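Bifunctional cytochrome P450/NADPH--P450 reductase (Deinococcus aerius, PDB 7F3H) probably hydroxylates organic substrates at a haem iron, using electrons from NADPH delivered by its fused reductase domain. Local coordinates at residues I82-G87 and A207-I212; A24-V29 and H435-Q440; G18-L23 and D47-T52. All blocks are in the same frame, centred on the assembly; numbering follows the deposited sequence.

Interaction 1 is the buried contact of the three, joining helices 80-86 and 199-227, whereas interactions 2 and 3 lie at the surface. Interactions 2 and 3 are neighbours, with centres about 18 Å apart, and both lie at the start of helix 28-38, where Pro28 touches the backbone of Tyr22 and Leu23: in interaction 3 the 3-10 turn before the helix meets an edge strand of the five-stranded sheet, and in interaction 2 the helix's first residues meet strand 438-440. Interaction 1 stands apart, its centre at least 25 Å from the others. Chemistry follows place: an asparagine among aromatic rings in interaction 1, peptide groups and a glutamine amide in interaction 2, a histidine beside a small aliphatic cluster in interaction 3.

Interaction 1: I82-G87 and A207-I212; sequences IRNLGG and AYWADI. With SO4 (sulfate ion), chain G.
Asn84 sets its side chain against the outer ends of Tyr208 and Trp209, neighbours on helix 199-227. CB comes first, 3.2 Å from Tyr208 OH. CG, placed beside the backbone N by a chi1 of -70°, passes 3.4 Å from Trp209 CH2. The indole rim lies alongside the amide, nearest to OD1, which is 3.3 Å from CH2 of Trp209 and near the ring plane. ND2 donates to Tyr208 OH at 2.8 Å, in the plane of its own amide. ND2 also lies in the phenol plane, at the ring edge, although the two flat groups are steeply inclined, at 71°. Tyr208 OH is also hydrogen-bonded to Thr187 OG1 of helix 175-190, so the phenol links three helices. One helical turn on from Tyr208, CD1 of Ile212 touches Asn84 O at 3.8 Å and CB of Leu85 at 4.3 Å. On the far side of the short helix, Arg83 makes a weak bond to a sulfate and a salt bridge to Glu97. Helix 80-86, probably the B' helix of the P450 fold, thus packs against helix 199-227, with helices 175-190 and 254-285 closing round Ile82 and Leu85.

Interaction 2: A24-V29 and H435-Q440; sequences AGDAPV and HLKVKQ
The two-stranded hairpin formed by strands 438-440 and 444-446, probably the β4 element of the P450 fold, meets the turn leading into helix 28-38 through Gln440, Asp26 and Val29. The backbones join once: Gln440 N donates to Asp26 O at 2.9 Å. Gln440 then runs on extended, CG anti to its backbone N, and carries its amide across Pro28 to the first turn of the helix. Its OE1 accepts from Val29 N over 3.1 Å in a nearly straight bond (167°), with the donor tilted a little from the carbonyl plane. NE2 rests 3.6 Å from CB of Val29, while Pro28 CD closes on OE1 to 3.2 Å. Between the two bonds Ala27 packs against the strand, its CB 3.9 Å from Gln440 CB and 3.6 Å from Val438 O. Lys439 bends so that CE lies 3.4 Å from OD1 of Asp26, yet its ammonium group goes on to a salt bridge with Glu447 within the hairpin. Asp26 lies near that ammonium but beyond salt-bridge distance, so the attraction is probably modest, and the Gln440 carbonyl, facing a helix N-terminus, would probably be polarised by it while the Val29 bond sets which way the amide is turned.

Interaction 3: G18-L23 and D47-T52; sequences GHLHYL and DIQGRT
His19 and Asp47 make the polar half of this contact, while Leu20, Leu23 and Ile48 make the apolar half. In the first, the imidazole receives the backbone N-H of Asp47: ND1 stands 2.9 Å from Asp47 N, the bond is close to straight (166°), and the donor lies in the ring plane at its edge. A chi1 of -80° swings the ring beside its own backbone N and brings ND1 to that N-H. CB of His19 lies 3.6 Å from Asp47 O. The other nitrogen, NE2, is bonded to Pro11 O, so the imidazole ties two pieces of backbone together. In the apolar half Ile48 reaches from the strand toward the 3-10 turn 20-23. Its CD1 meets CD1 of Leu23 tip to tip at 3.4 Å, a tight approach, and CD1 of Leu20 at 3.8 Å, with those two side chains slanted across each other. Leu23 CD1 also touches CG2 of Ile48 at 3.7 Å, and its own side chain continues onto Phe32 of helix 28-38. Ile48 N is spent inside the hairpin, on Arg51 O at 2.9 Å, across the turn of Gln49 and Gly50. Strand 43-48 is one of the two edge strands of its sheet, and the Asp47 N-H that faces outward finds its acceptor in a side chain instead of another strand. With ND1 accepting and NE2 set against a carbonyl, the bonding is consistent with a neutral His19 that carries its proton on NE2.

Interaction 1: I82-G87 and A207-I212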
ATOM      1  N   ILE A  82       9.757   7.007  -9.924  1.00 36.31           N
ATOM      2  CA  ILE A  82       9.808   5.802  -9.080  1.00 31.99           C
ATOM      3  C   ILE A  82      10.476   4.665  -9.841  1.00 28.99           C
ATOM      4  O   ILE A  82      11.078   3.759  -9.237  1.00 27.40           O
ATOM      5  CB  ILE A  82       8.400   5.399  -8.545  1.00 31.29           C
ATOM      6  CG1 ILE A  82       8.497   4.238  -7.565  1.00 29.53           C
ATOM      7  CG2 ILE A  82       7.451   4.942  -9.644  1.00 32.03           C
ATOM      8  CD1 ILE A  82       9.276   4.586  -6.293  1.00 43.93           C
ATOM      9  N   ARG A  83      10.414   4.707 -11.176  1.00 27.83           N
ATOM     10  CA  ARG A  83      11.119   3.710 -11.971  1.00 32.27           C
ATOM     11  C   ARG A  83      12.633   3.769 -11.778  1.00 32.64           C
ATOM     12  O   ARG A  83      13.300   2.751 -11.993  1.00 32.49           O
ATOM     13  CB  ARG A  83      10.778   3.852 -13.459  1.00 36.85           C
ATOM     14  CG  ARG A  83      11.343   2.686 -14.308  1.00 40.69           C
ATOM     15  CD  ARG A  83      10.757   2.629 -15.699  1.00 37.26           C
ATOM     16  NE  ARG A  83      11.445   1.642 -16.525  1.00 41.68           N
ATOM     17  CZ  ARG A  83      10.833   0.791 -17.350  1.00 44.60           C
ATOM     18  NH1 ARG A  83       9.503   0.801 -17.466  1.00 40.39           N
ATOM     19  NH2 ARG A  83      11.548  -0.060 -18.077  1.00 38.52           N
ATOM     20  N   ASN A  84      13.187   4.926 -11.368  1.00 29.10           N
ATOM     21  CA  ASN A  84      14.627   5.028 -11.110  1.00 32.60           C
ATOM     22  C   ASN A  84      15.116   3.911 -10.218  1.00 31.98           C
ATOM     23  O   ASN A  84      16.253   3.446 -10.359  1.00 39.74           O
ATOM     24  CB  ASN A  84      14.993   6.343 -10.413  1.00 30.01           C
ATOM     25  CG  ASN A  84      14.849   7.538 -11.292  1.00 27.88           C
ATOM     26  OD1 ASN A  84      14.925   7.439 -12.516  1.00 34.63           O
ATOM     27  ND2 ASN A  84      14.658   8.695 -10.676  1.00 28.43           N
ATOM     28  N   LEU A  85      14.263   3.430  -9.338  1.00 31.08           N
ATOM     29  CA  LEU A  85      14.609   2.298  -8.513  1.00 35.81           C
ATOM     30  C   LEU A  85      13.725   1.076  -8.712  1.00 35.29           C
ATOM     31  O   LEU A  85      14.147  -0.029  -8.346  1.00 31.62           O
ATOM     32  CB  LEU A  85      14.728   2.777  -7.044  1.00 36.80           C
ATOM     33  CG  LEU A  85      13.701   3.413  -6.108  1.00 45.35           C
ATOM     34  CD1 LEU A  85      14.044   3.359  -4.615  1.00 35.50           C
ATOM     35  CD2 LEU A  85      13.775   4.913  -6.496  1.00 32.78           C
ATOM     36  N   GLY A  86      12.600   1.198  -9.412  1.00 30.74           N
ATOM     37  CA  GLY A  86      11.833  -0.004  -9.713  1.00 34.26           C
ATOM     38  C   GLY A  86      12.217  -0.771 -10.972  1.00 35.52           C
ATOM     39  O   GLY A  86      11.922  -1.965 -11.089  1.00 30.57           O
ATOM     40  N   GLY A  87      12.837  -0.066 -11.928  1.00 33.69           N
ATOM     41  CA  GLY A  87      13.224  -0.601 -13.216  1.00 30.45           C
ATOM     42  C   GLY A  87      12.024  -1.112 -13.976  1.00 38.57           C
ATOM     43  O   GLY A  87      10.921  -0.551 -13.918  1.00 38.34           O
ATOM     44  N   ALA A 207      24.098  11.867  -4.457  1.00 38.07           N
ATOM     45  CA  ALA A 207      23.888  10.926  -3.366  1.00 40.25           C
ATOM     46  C   ALA A 207      22.684  10.009  -3.633  1.00 35.12           C
ATOM     47  O   ALA A 207      22.688   8.845  -3.231  1.00 33.19           O
ATOM     48  CB  ALA A 207      23.744  11.697  -2.056  1.00 39.10           C
ATOM     49  N   TYR A 208      21.668  10.494  -4.341  1.00 34.39           N
ATOM     50  CA  TYR A 208      20.501   9.658  -4.617  1.00 39.06           C
ATOM     51  C   TYR A 208      20.883   8.482  -5.509  1.00 32.39           C
ATOM     52  O   TYR A 208      20.677   7.317  -5.138  1.00 32.58           O
ATOM     53  CB  TYR A 208      19.406  10.548  -5.222  1.00 35.91           C
ATOM     54  CG  TYR A 208      18.224   9.915  -5.903  1.00 35.81           C
ATOM     55  CD1 TYR A 208      17.171   9.332  -5.172  1.00 33.76           C
ATOM     56  CD2 TYR A 208      18.107   9.980  -7.289  1.00 34.45           C
ATOM     57  CE1 TYR A 208      16.058   8.782  -5.831  1.00 29.08           C
ATOM     58  CE2 TYR A 208      16.998   9.431  -7.952  1.00 36.15           C
ATOM     59  CZ  TYR A 208      15.981   8.844  -7.220  1.00 30.77           C
ATOM     60  OH  TYR A 208      14.907   8.333  -7.915  1.00 28.98           O
ATOM     61  N   TRP A 209      21.515   8.768  -6.652  1.00 28.70           N
ATOM     62  CA  TRP A 209      21.957   7.681  -7.522  1.00 28.58           C
ATOM     63  C   TRP A 209      22.966   6.781  -6.815  1.00 29.03           C
ATOM     64  O   TRP A 209      23.009   5.565  -7.081  1.00 31.31           O
ATOM     65  CB  TRP A 209      22.528   8.236  -8.832  1.00 26.71           C
ATOM     66  CG  TRP A 209      21.460   8.928  -9.652  1.00 31.09           C
ATOM     67  CD1 TRP A 209      21.288  10.281  -9.818  1.00 31.90           C
ATOM     68  CD2 TRP A 209      20.392   8.303 -10.357  1.00 25.83           C
ATOM     69  NE1 TRP A 209      20.186  10.534 -10.594  1.00 28.52           N
ATOM     70  CE2 TRP A 209      19.616   9.338 -10.944  1.00 33.26           C
ATOM     71  CE3 TRP A 209      20.011   6.984 -10.549  1.00 27.69           C
ATOM     72  CZ2 TRP A 209      18.484   9.080 -11.710  1.00 25.00           C
ATOM     73  CZ3 TRP A 209      18.887   6.725 -11.321  1.00 34.01           C
ATOM     74  CH2 TRP A 209      18.141   7.776 -11.892  1.00 30.77           C
ATOM     75  N   ALA A 210      23.731   7.336  -5.865  1.00 26.31           N
ATOM     76  CA  ALA A 210      24.671   6.521  -5.094  1.00 28.84           C
ATOM     77  C   ALA A 210      23.948   5.543  -4.184  1.00 29.81           C
ATOM     78  O   ALA A 210      24.318   4.361  -4.116  1.00 27.58           O
ATOM     79  CB  ALA A 210      25.609   7.420  -4.277  1.00 27.76           C
ATOM     80  N   ASP A 211      22.960   6.051  -3.424  1.00 31.43           N
ATOM     81  CA  ASP A 211      22.053   5.240  -2.609  1.00 28.87           C
ATOM     82  C   ASP A 211      21.487   4.082  -3.425  1.00 30.33           C
ATOM     83  O   ASP A 211      21.480   2.918  -2.982  1.00 30.15           O
ATOM     84  CB  ASP A 211      20.893   6.117  -2.100  1.00 35.50           C
ATOM     85  CG  ASP A 211      21.237   6.931  -0.866  1.00 34.56           C
ATOM     86  OD1 ASP A 211      22.223   6.601  -0.185  1.00 38.70           O
ATOM     87  OD2 ASP A 211      20.504   7.901  -0.560  1.00 38.72           O
ATOM     88  N   ILE A 212      20.976   4.399  -4.617  1.00 27.12           N
ATOM     89  CA  ILE A 212      20.379   3.357  -5.443  1.00 29.11           C
ATOM     90  C   ILE A 212      21.419   2.316  -5.795  1.00 32.17           C
ATOM     91  O   ILE A 212      21.146   1.110  -5.747  1.00 33.69           O
ATOM     92  CB  ILE A 212      19.740   3.932  -6.722  1.00 29.32           C
ATOM     93  CG1 ILE A 212      18.708   5.020  -6.411  1.00 28.51           C
ATOM     94  CG2 ILE A 212      19.167   2.801  -7.533  1.00 23.21           C
ATOM     95  CD1 ILE A 212      17.979   5.511  -7.642  1.00 30.98           C
TER
HETATM   96  S   SO4 G 603      15.315   0.193 -17.454  1.00 88.23           S
HETATM   97  O1  SO4 G 603      16.786   0.144 -17.302  1.00 67.95           O
HETATM   98  O2  SO4 G 603      14.690   1.025 -16.384  1.00 55.16           O
HETATM   99  O3  SO4 G 603      14.998   0.776 -18.772  1.00 73.62           O
HETATM  100  O4  SO4 G 603      14.798  -1.198 -17.437  1.00 54.03           O

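Interaction 2: A24-V29 and H435-Q440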
ATOM      1  N   ALA A  24      -1.322  22.001  -2.160  1.00 39.76           N
ATOM      2  CA  ALA A  24      -0.544  22.368  -0.992  1.00 38.94           C
ATOM      3  C   ALA A  24      -0.871  21.475   0.199  1.00 45.96           C
ATOM      4  O   ALA A  24      -1.915  20.817   0.251  1.00 39.62           O
ATOM      5  CB  ALA A  24      -0.797  23.830  -0.639  1.00 44.32           C
ATOM      6  N   GLY A  25       0.033  21.477   1.179  1.00 39.94           N
ATOM      7  CA  GLY A  25      -0.205  20.769   2.419  1.00 35.00           C
ATOM      8  C   GLY A  25       0.488  19.418   2.457  1.00 34.43           C
ATOM      9  O   GLY A  25       1.196  19.012   1.534  1.00 31.74           O
ATOM     10  N   ASP A  26       0.282  18.730   3.586  1.00 36.06           N
ATOM     11  CA  ASP A  26       0.889  17.430   3.833  1.00 36.76           C
ATOM     12  C   ASP A  26       0.248  16.295   3.038  1.00 38.24           C
ATOM     13  O   ASP A  26       0.871  15.237   2.906  1.00 38.93           O
ATOM     14  CB  ASP A  26       0.763  17.065   5.311  1.00 45.26           C
ATOM     15  CG  ASP A  26       1.796  17.729   6.178  1.00 49.62           C
ATOM     16  OD1 ASP A  26       2.913  17.971   5.667  1.00 52.64           O
ATOM     17  OD2 ASP A  26       1.488  17.960   7.377  1.00 49.01           O
ATOM     18  N   ALA A  27      -0.988  16.484   2.525  1.00 36.28           N
ATOM     19  CA  ALA A  27      -1.747  15.436   1.849  1.00 35.03           C
ATOM     20  C   ALA A  27      -2.794  16.012   0.892  1.00 24.67           C
ATOM     21  O   ALA A  27      -3.974  16.027   1.233  1.00 26.08           O
ATOM     22  CB  ALA A  27      -2.417  14.540   2.896  1.00 31.30           C
ATOM     23  N   PRO A  28      -2.413  16.474  -0.301  1.00 27.78           N
ATOM     24  CA  PRO A  28      -3.394  17.119  -1.206  1.00 29.85           C
ATOM     25  C   PRO A  28      -4.559  16.234  -1.647  1.00 32.76           C
ATOM     26  O   PRO A  28      -5.614  16.776  -2.058  1.00 32.03           O
ATOM     27  CB  PRO A  28      -2.541  17.563  -2.406  1.00 33.87           C
ATOM     28  CG  PRO A  28      -1.158  16.978  -2.191  1.00 24.19           C
ATOM     29  CD  PRO A  28      -1.022  16.593  -0.786  1.00 26.72           C
ATOM     30  N   VAL A  29      -4.425  14.906  -1.580  1.00 27.77           N
ATOM     31  CA  VAL A  29      -5.579  14.075  -1.909  1.00 32.85           C
ATOM     32  C   VAL A  29      -6.775  14.420  -1.017  1.00 29.59           C
ATOM     33  O   VAL A  29      -7.928  14.269  -1.442  1.00 30.25           O
ATOM     34  CB  VAL A  29      -5.230  12.569  -1.854  1.00 30.12           C
ATOM     35  CG1 VAL A  29      -5.115  12.088  -0.435  1.00 25.24           C
ATOM     36  CG2 VAL A  29      -6.286  11.742  -2.649  1.00 25.28           C
ATOM     37  N   HIS A 435      -4.480  13.330  17.476  1.00 27.66           N
ATOM     38  CA  HIS A 435      -5.201  13.989  16.393  1.00 27.99           C
ATOM     39  C   HIS A 435      -4.647  13.486  15.062  1.00 28.95           C
ATOM     40  O   HIS A 435      -3.454  13.640  14.784  1.00 27.99           O
ATOM     41  CB  HIS A 435      -5.100  15.514  16.483  1.00 24.52           C
ATOM     42  CG  HIS A 435      -6.043  16.222  15.553  1.00 30.72           C
ATOM     43  ND1 HIS A 435      -5.642  16.763  14.348  1.00 34.26           N
ATOM     44  CD2 HIS A 435      -7.377  16.434  15.627  1.00 34.16           C
ATOM     45  CE1 HIS A 435      -6.682  17.298  13.733  1.00 30.61           C
ATOM     46  NE2 HIS A 435      -7.747  17.104  14.484  1.00 34.58           N
ATOM     47  N   LEU A 436      -5.508  12.858  14.257  1.00 28.66           N
ATOM     48  CA  LEU A 436      -5.053  12.250  13.011  1.00 28.62           C
ATOM     49  C   LEU A 436      -4.418  13.301  12.113  1.00 31.56           C
ATOM     50  O   LEU A 436      -5.034  14.333  11.827  1.00 32.09           O
ATOM     51  CB  LEU A 436      -6.217  11.551  12.305  1.00 28.31           C
ATOM     52  CG  LEU A 436      -5.863  10.972  10.924  1.00 28.89           C
ATOM     53  CD1 LEU A 436      -4.785   9.916  11.009  1.00 24.74           C
ATOM     54  CD2 LEU A 436      -7.083  10.405  10.250  1.00 25.96           C
ATOM     55  N   LYS A 437      -3.156  13.054  11.740  1.00 32.55           N
ATOM     56  CA  LYS A 437      -2.367  13.863  10.809  1.00 36.11           C
ATOM     57  C   LYS A 437      -1.867  12.912   9.729  1.00 33.64           C
ATOM     58  O   LYS A 437      -1.127  11.966  10.022  1.00 31.40           O
ATOM     59  CB  LYS A 437      -1.200  14.590  11.500  1.00 38.99           C
ATOM     60  CG  LYS A 437      -0.808  15.939  10.847  1.00 44.93           C
ATOM     61  CD  LYS A 437       0.508  16.541  11.384  1.00 57.52           C
ATOM     62  CE  LYS A 437       0.235  17.632  12.448  1.00 64.86           C
ATOM     63  NZ  LYS A 437       1.349  18.619  12.623  1.00 52.32           N
ATOM     64  N   VAL A 438      -2.357  13.098   8.504  1.00 39.04           N
ATOM     65  CA  VAL A 438      -2.062  12.222   7.372  1.00 37.44           C
ATOM     66  C   VAL A 438      -0.962  12.840   6.508  1.00 36.09           C
ATOM     67  O   VAL A 438      -1.001  14.034   6.193  1.00 39.02           O
ATOM     68  CB  VAL A 438      -3.332  11.959   6.553  1.00 34.12           C
ATOM     69  CG1 VAL A 438      -3.020  11.043   5.388  1.00 34.30           C
ATOM     70  CG2 VAL A 438      -4.396  11.367   7.450  1.00 28.07           C
ATOM     71  N   LYS A 439       0.056  12.055   6.177  1.00 36.74           N
ATOM     72  CA  LYS A 439       1.091  12.504   5.255  1.00 37.58           C
ATOM     73  C   LYS A 439       1.025  11.669   3.981  1.00 35.55           C
ATOM     74  O   LYS A 439       0.873  10.437   4.032  1.00 37.16           O
ATOM     75  CB  LYS A 439       2.496  12.430   5.887  1.00 45.16           C
ATOM     76  CG  LYS A 439       3.676  12.934   4.984  1.00 50.12           C
ATOM     77  CD  LYS A 439       3.854  14.444   4.801  1.00 52.42           C
ATOM     78  CE  LYS A 439       4.486  15.020   6.081  1.00 55.71           C
ATOM     79  NZ  LYS A 439       5.913  14.537   6.264  1.00 57.79           N
ATOM     80  N   GLN A 440       1.120  12.362   2.844  1.00 34.80           N
ATOM     81  CA  GLN A 440       1.062  11.778   1.515  1.00 35.78           C
ATOM     82  C   GLN A 440       2.437  11.855   0.847  1.00 34.88           C
ATOM     83  O   GLN A 440       3.016  12.938   0.724  1.00 30.28           O
ATOM     84  CB  GLN A 440       0.023  12.497   0.654  1.00 26.18           C
ATOM     85  CG  GLN A 440      -0.213  11.741  -0.633  1.00 25.75           C
ATOM     86  CD  GLN A 440      -1.311  12.339  -1.449  1.00 29.87           C
ATOM     87  OE1 GLN A 440      -1.756  13.471  -1.194  1.00 32.00           O
ATOM     88  NE2 GLN A 440      -1.769  11.592  -2.442  1.00 30.34           N
TER

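Interaction 3: G18-L23 and D47-T52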
ATOM      1  N   GLY A  18      -4.411  30.307  -8.671  1.00 39.42           N
ATOM      2  CA  GLY A  18      -5.076  29.534  -9.707  1.00 35.47           C
ATOM      3  C   GLY A  18      -5.774  28.312  -9.124  1.00 35.04           C
ATOM      4  O   GLY A  18      -6.759  28.449  -8.398  1.00 34.83           O
ATOM      5  N   HIS A  19      -5.233  27.122  -9.371  1.00 33.35           N
ATOM      6  CA  HIS A  19      -5.703  25.887  -8.758  1.00 38.16           C
ATOM      7  C   HIS A  19      -4.632  25.246  -7.901  1.00 43.04           C
ATOM      8  O   HIS A  19      -4.902  24.217  -7.264  1.00 42.34           O
ATOM      9  CB  HIS A  19      -6.144  24.854  -9.803  1.00 33.24           C
ATOM     10  CG  HIS A  19      -7.509  25.096 -10.353  1.00 33.82           C
ATOM     11  ND1 HIS A  19      -7.894  24.673 -11.610  1.00 30.68           N
ATOM     12  CD2 HIS A  19      -8.585  25.709  -9.809  1.00 28.16           C
ATOM     13  CE1 HIS A  19      -9.147  25.028 -11.822  1.00 28.02           C
ATOM     14  NE2 HIS A  19      -9.589  25.658 -10.746  1.00 34.81           N
ATOM     15  N   LEU A  20      -3.440  25.848  -7.848  1.00 41.43           N
ATOM     16  CA  LEU A  20      -2.275  25.233  -7.228  1.00 42.93           C
ATOM     17  C   LEU A  20      -2.442  25.089  -5.722  1.00 38.66           C
ATOM     18  O   LEU A  20      -1.748  24.278  -5.107  1.00 42.19           O
ATOM     19  CB  LEU A  20      -1.018  26.056  -7.537  1.00 42.98           C
ATOM     20  CG  LEU A  20      -0.441  25.844  -8.940  1.00 52.68           C
ATOM     21  CD1 LEU A  20      -0.032  24.393  -9.197  1.00 59.25           C
ATOM     22  CD2 LEU A  20      -1.352  26.392 -10.060  1.00 58.47           C
ATOM     23  N   HIS A  21      -3.326  25.881  -5.116  1.00 38.59           N
ATOM     24  CA  HIS A  21      -3.551  25.792  -3.681  1.00 40.34           C
ATOM     25  C   HIS A  21      -4.127  24.434  -3.294  1.00 46.30           C
ATOM     26  O   HIS A  21      -3.992  24.024  -2.131  1.00 45.90           O
ATOM     27  CB  HIS A  21      -4.418  26.975  -3.204  1.00 31.57           C
ATOM     28  CG  HIS A  21      -5.776  27.045  -3.823  1.00 39.57           C
ATOM     29  ND1 HIS A  21      -5.979  27.083  -5.188  1.00 42.46           N
ATOM     30  CD2 HIS A  21      -7.006  27.153  -3.262  1.00 46.56           C
ATOM     31  CE1 HIS A  21      -7.275  27.156  -5.439  1.00 35.74           C
ATOM     32  NE2 HIS A  21      -7.921  27.196  -4.286  1.00 37.54           N
ATOM     33  N   TYR A  22      -4.794  23.742  -4.234  1.00 42.63           N
ATOM     34  CA  TYR A  22      -5.275  22.384  -3.985  1.00 42.51           C
ATOM     35  C   TYR A  22      -4.140  21.373  -3.833  1.00 43.00           C
ATOM     36  O   TYR A  22      -4.352  20.302  -3.252  1.00 36.65           O
ATOM     37  CB  TYR A  22      -6.187  21.936  -5.131  1.00 41.42           C
ATOM     38  CG  TYR A  22      -7.495  22.689  -5.213  1.00 37.84           C
ATOM     39  CD1 TYR A  22      -8.450  22.564  -4.225  1.00 41.78           C
ATOM     40  CD2 TYR A  22      -7.764  23.521  -6.277  1.00 40.27           C
ATOM     41  CE1 TYR A  22      -9.635  23.250  -4.291  1.00 45.34           C
ATOM     42  CE2 TYR A  22      -8.941  24.207  -6.361  1.00 36.07           C
ATOM     43  CZ  TYR A  22      -9.874  24.075  -5.362  1.00 43.07           C
ATOM     44  OH  TYR A  22     -11.065  24.760  -5.428  1.00 48.87           O
ATOM     45  N   LEU A  23      -2.940  21.700  -4.314  1.00 37.89           N
ATOM     46  CA  LEU A  23      -1.787  20.816  -4.239  1.00 36.88           C
ATOM     47  C   LEU A  23      -0.933  21.057  -3.011  1.00 40.48           C
ATOM     48  O   LEU A  23       0.124  20.429  -2.879  1.00 45.04           O
ATOM     49  CB  LEU A  23      -0.915  20.973  -5.489  1.00 34.55           C
ATOM     50  CG  LEU A  23      -1.470  20.299  -6.738  1.00 39.35           C
ATOM     51  CD1 LEU A  23      -0.627  20.634  -7.954  1.00 44.23           C
ATOM     52  CD2 LEU A  23      -1.563  18.774  -6.536  1.00 35.33           C
ATOM     53  N   ASP A  47      -6.330  22.986 -13.309  1.00 39.71           N
ATOM     54  CA  ASP A  47      -5.185  23.390 -14.188  1.00 48.81           C
ATOM     55  C   ASP A  47      -3.944  23.451 -13.335  1.00 46.27           C
ATOM     56  O   ASP A  47      -3.800  24.358 -12.521  1.00 47.27           O
ATOM     57  CB  ASP A  47      -5.199  24.739 -14.905  1.00 54.49           C
ATOM     58  CG  ASP A  47      -6.170  24.832 -15.986  1.00 60.14           C
ATOM     59  OD1 ASP A  47      -6.674  23.790 -16.462  1.00 60.64           O
ATOM     60  OD2 ASP A  47      -6.255  26.030 -16.504  1.00 65.26           O
ATOM     61  N   ILE A  48      -3.068  22.504 -13.522  1.00 55.22           N
ATOM     62  CA  ILE A  48      -1.802  22.448 -12.832  1.00 64.52           C
ATOM     63  C   ILE A  48      -0.699  22.903 -13.772  1.00 66.77           C
ATOM     64  O   ILE A  48      -0.291  22.156 -14.667  1.00 69.42           O
ATOM     65  CB  ILE A  48      -1.583  21.061 -12.247  1.00 64.64           C
ATOM     66  CG1 ILE A  48      -2.745  20.865 -11.279  1.00 56.64           C
ATOM     67  CG2 ILE A  48      -0.183  20.979 -11.652  1.00 69.54           C
ATOM     68  CD1 ILE A  48      -2.782  21.967 -10.178  1.00 56.81           C
ATOM     69  N   GLN A  49      -0.310  24.165 -13.607  1.00 71.27           N
ATOM     70  CA  GLN A  49       0.755  24.811 -14.365  1.00 76.63           C
ATOM     71  C   GLN A  49       0.528  24.607 -15.856  1.00 80.26           C
ATOM     72  O   GLN A  49      -0.110  25.434 -16.514  1.00 87.68           O
ATOM     73  CB  GLN A  49       2.118  24.263 -13.914  1.00 82.96           C
ATOM     74  CG  GLN A  49       2.449  24.629 -12.450  1.00 87.61           C
ATOM     75  CD  GLN A  49       3.749  24.024 -11.919  1.00 95.06           C
ATOM     76  OE1 GLN A  49       4.244  23.024 -12.436  1.00101.86           O
ATOM     77  NE2 GLN A  49       4.280  24.613 -10.856  1.00 94.17           N
ATOM     78  N   GLY A  50       1.027  23.501 -16.387  1.00 75.60           N
ATOM     79  CA  GLY A  50       0.911  23.213 -17.802  1.00 75.62           C
ATOM     80  C   GLY A  50      -0.266  22.287 -18.039  1.00 75.82           C
ATOM     81  O   GLY A  50      -1.162  22.572 -18.842  1.00 74.49           O
ATOM     82  N   ARG A  51      -0.217  21.145 -17.360  1.00 75.66           N
ATOM     83  CA  ARG A  51      -1.187  20.061 -17.495  1.00 71.30           C
ATOM     84  C   ARG A  51      -2.589  20.299 -16.935  1.00 62.28           C
ATOM     85  O   ARG A  51      -2.875  21.191 -16.134  1.00 60.74           O
ATOM     86  CB  ARG A  51      -0.755  18.820 -16.765  1.00 77.72           C
ATOM     87  CG  ARG A  51      -0.126  17.668 -17.385  1.00 86.32           C
ATOM     88  CD  ARG A  51      -0.374  17.035 -16.054  1.00 90.31           C
ATOM     89  NE  ARG A  51      -1.180  15.833 -15.968  1.00 93.72           N
ATOM     90  CZ  ARG A  51      -1.347  15.172 -14.825  1.00 88.10           C
ATOM     91  NH1 ARG A  51      -0.771  15.600 -13.704  1.00 84.18           N
ATOM     92  NH2 ARG A  51      -2.155  14.119 -14.798  1.00 86.29           N
ATOM     93  N   THR A  52      -3.461  19.386 -17.387  1.00 59.24           N
ATOM     94  CA  THR A  52      -4.793  19.131 -16.859  1.00 51.29           C
ATOM     95  C   THR A  52      -4.789  17.963 -15.874  1.00 45.35           C
ATOM     96  O   THR A  52      -4.360  16.856 -16.222  1.00 41.18           O
ATOM     97  CB  THR A  52      -5.737  18.794 -18.019  1.00 46.13           C
ATOM     98  OG1 THR A  52      -5.777  19.895 -18.939  1.00 42.10           O
ATOM     99  CG2 THR A  52      -7.146  18.482 -17.479  1.00 40.05           C
TER